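Local coordinates for class II aldolase/adducin domain protein (Pseudomonas syringae pv. phaseolicola 1448A, PDB 3OCR) that is of unestablished function but belongs to the class II aldolase/adducin family and may be a lyase, while a role in actin filament binding is doubtful, at residues Ala254-Trp257 with Asn258-Arg262. Numbering follows the deposited sequence.
Sequences ARHW and NALIR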
loop_
_atom_site.group_PDB
_atom_site.type_symbol
_atom_site.label_atom_id
_atom_site.label_comp_id
_atom_site.label_asym_id
_atom_site.label_seq_id
_atom_site.Cartn_x
_atom_site.Cartn_y
_atom_site.Cartn_z
ATOM N N ALA A 254 -26.277 0.219 12.935
ATOM C CA ALA A 254 -27.021 0.680 11.757
ATOM C C ALA A 254 -26.325 1.853 11.071
ATOM O O ALA A 254 -26.228 1.894 9.856
ATOM C CB ALA A 254 -28.454 1.066 12.149
ATOM N N ARG A 255 -25.810 2.792 11.856
ATOM C CA ARG A 255 -25.148 3.978 11.307
ATOM C C ARG A 255 -23.881 3.609 10.513
ATOM O O ARG A 255 -23.662 4.094 9.397
ATOM C CB ARG A 255 -24.820 4.952 12.446
ATOM C CG ARG A 255 -24.241 6.283 12.028
ATOM C CD ARG A 255 -23.970 7.198 13.235
ATOM N NE ARG A 255 -25.194 7.434 13.990
ATOM C CZ ARG A 255 -25.427 6.947 15.206
ATOM N NH1 ARG A 255 -24.500 6.235 15.842
ATOM N NH2 ARG A 255 -26.581 7.201 15.800
ATOM N N HIS A 256 -23.040 2.770 11.122
ATOM C CA HIS A 256 -21.813 2.273 10.507
ATOM C C HIS A 256 -22.139 1.541 9.210
ATOM O O HIS A 256 -21.475 1.733 8.201
ATOM C CB HIS A 256 -21.120 1.319 11.493
ATOM C CG HIS A 256 -19.784 0.822 11.048
ATOM N ND1 HIS A 256 -18.606 1.222 11.646
ATOM C CD2 HIS A 256 -19.437 -0.097 10.117
ATOM C CE1 HIS A 256 -17.590 0.600 11.073
ATOM N NE2 HIS A 256 -18.067 -0.214 10.149
ATOM N N TRP A 257 -23.156 0.692 9.255
ATOM C CA TRP A 257 -23.523 -0.126 8.114
ATOM C C TRP A 257 -24.079 0.744 6.979
ATOM O O TRP A 257 -23.747 0.523 5.808
ATOM C CB TRP A 257 -24.579 -1.153 8.511
ATOM C CG TRP A 257 -25.157 -1.909 7.338
ATOM C CD1 TRP A 257 -26.349 -1.668 6.682
ATOM C CD2 TRP A 257 -24.566 -3.048 6.697
ATOM N NE1 TRP A 257 -26.522 -2.601 5.678
ATOM C CE2 TRP A 257 -25.437 -3.444 5.656
ATOM C CE3 TRP A 257 -23.377 -3.760 6.899
ATOM C CZ2 TRP A 257 -25.160 -4.542 4.820
ATOM C CZ3 TRP A 257 -23.089 -4.842 6.066
ATOM C CH2 TRP A 257 -23.979 -5.221 5.038
ATOM N N ASN A 258 -24.927 1.707 7.325
ATOM C CA ASN A 258 -25.602 2.550 6.306
ATOM C C ASN A 258 -24.597 3.380 5.490
ATOM O O ASN A 258 -24.839 3.691 4.317
ATOM C CB ASN A 258 -26.606 3.502 6.968
ATOM C CG ASN A 258 -27.850 2.800 7.477
ATOM O OD1 ASN A 258 -28.124 1.654 7.134
ATOM N ND2 ASN A 258 -28.630 3.505 8.282
ATOM N N ALA A 259 -23.496 3.764 6.127
ATOM C CA ALA A 259 -22.414 4.494 5.451
ATOM C C ALA A 259 -21.631 3.556 4.533
ATOM O O ALA A 259 -21.319 3.913 3.408
ATOM C CB ALA A 259 -21.473 5.180 6.460
ATOM N N LEU A 260 -21.319 2.359 5.009
ATOM C CA LEU A 260 -20.713 1.335 4.144
ATOM C C LEU A 260 -21.552 1.120 2.880
ATOM O O LEU A 260 -21.008 1.066 1.782
ATOM C CB LEU A 260 -20.519 0.019 4.889
ATOM C CG LEU A 260 -19.400 0.048 5.941
ATOM C CD1 LEU A 260 -19.254 -1.307 6.618
ATOM C CD2 LEU A 260 -18.046 0.476 5.366
ATOM N N ILE A 261 -22.868 1.006 3.049
ATOM C CA ILE A 261 -23.815 0.848 1.908
ATOM C C ILE A 261 -23.786 2.022 0.935
ATOM O O ILE A 261 -23.714 1.810 -0.274
ATOM C CB ILE A 261 -25.269 0.584 2.382
ATOM C CG1 ILE A 261 -25.377 -0.772 3.089
ATOM C CG2 ILE A 261 -26.299 0.683 1.210
ATOM C CD1 ILE A 261 -24.956 -1.960 2.246
ATOM N N ARG A 262 -23.872 3.249 1.446
ATOM C CA ARG A 262 -23.763 4.440 0.595
ATOM C C ARG A 262 -22.441 4.423 -0.188
ATOM O O ARG A 262 -22.429 4.740 -1.366
ATOM C CB ARG A 262 -23.901 5.766 1.387
ATOM C CG ARG A 262 -25.258 6.011 2.046
ATOM C CD ARG A 262 -25.459 7.493 2.498
ATOM N NE ARG A 262 -24.380 7.957 3.366
ATOM C CZ ARG A 262 -24.270 7.709 4.678
ATOM N NH1 ARG A 262 -25.207 7.031 5.348
ATOM N NH2 ARG A 262 -23.211 8.167 5.338
HETATM O O HOH W 1 -24.464 6.514 8.048
#
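One face of the Trp257 indole carries Ile261 CG1, 3.8 Å from the centroid of the five-membered ring and 29° off its normal, which meets the criteria for a CH-pi contact. Ile261 CD1 sits above the plane but outside the rim, beside the CE2-CZ2 edge, 3.7 Å from Trp257 CZ2. The indole is placed for this by a chi1 of 172°, which sets CG opposite the backbone N and swings the ring toward the next turn. One face of the Arg262 guanidinium lies over Ala259 CA. A water in plane at its edge donates to Arg255 O at 2.9 Å and accepts from Arg262 NH1, bridging residues two turns apart (i and i+7). A salt bridge to Glu80 of the second subunit further ties down this guanidinium. Leu260 CD1 approaches the His256 imidazole obliquely, 3.7 Å from CD2, while both ring nitrogens are hydrogen-bonded, NE2 to His207 ND1 and ND1 to Tyr55 OH of the second subunit. Beneath the side chains, four i to i+4 backbone bonds run from Asn258 N-Ala254 O (2.9 Å) to Ile261 N-Trp257 O. This is regular alpha-helix with i/i+4 side-chain pairing, packed through Trp257 and Leu260 on helices 29-47 and 199-219 and elsewhere on a second subunit of the four-chain assembly.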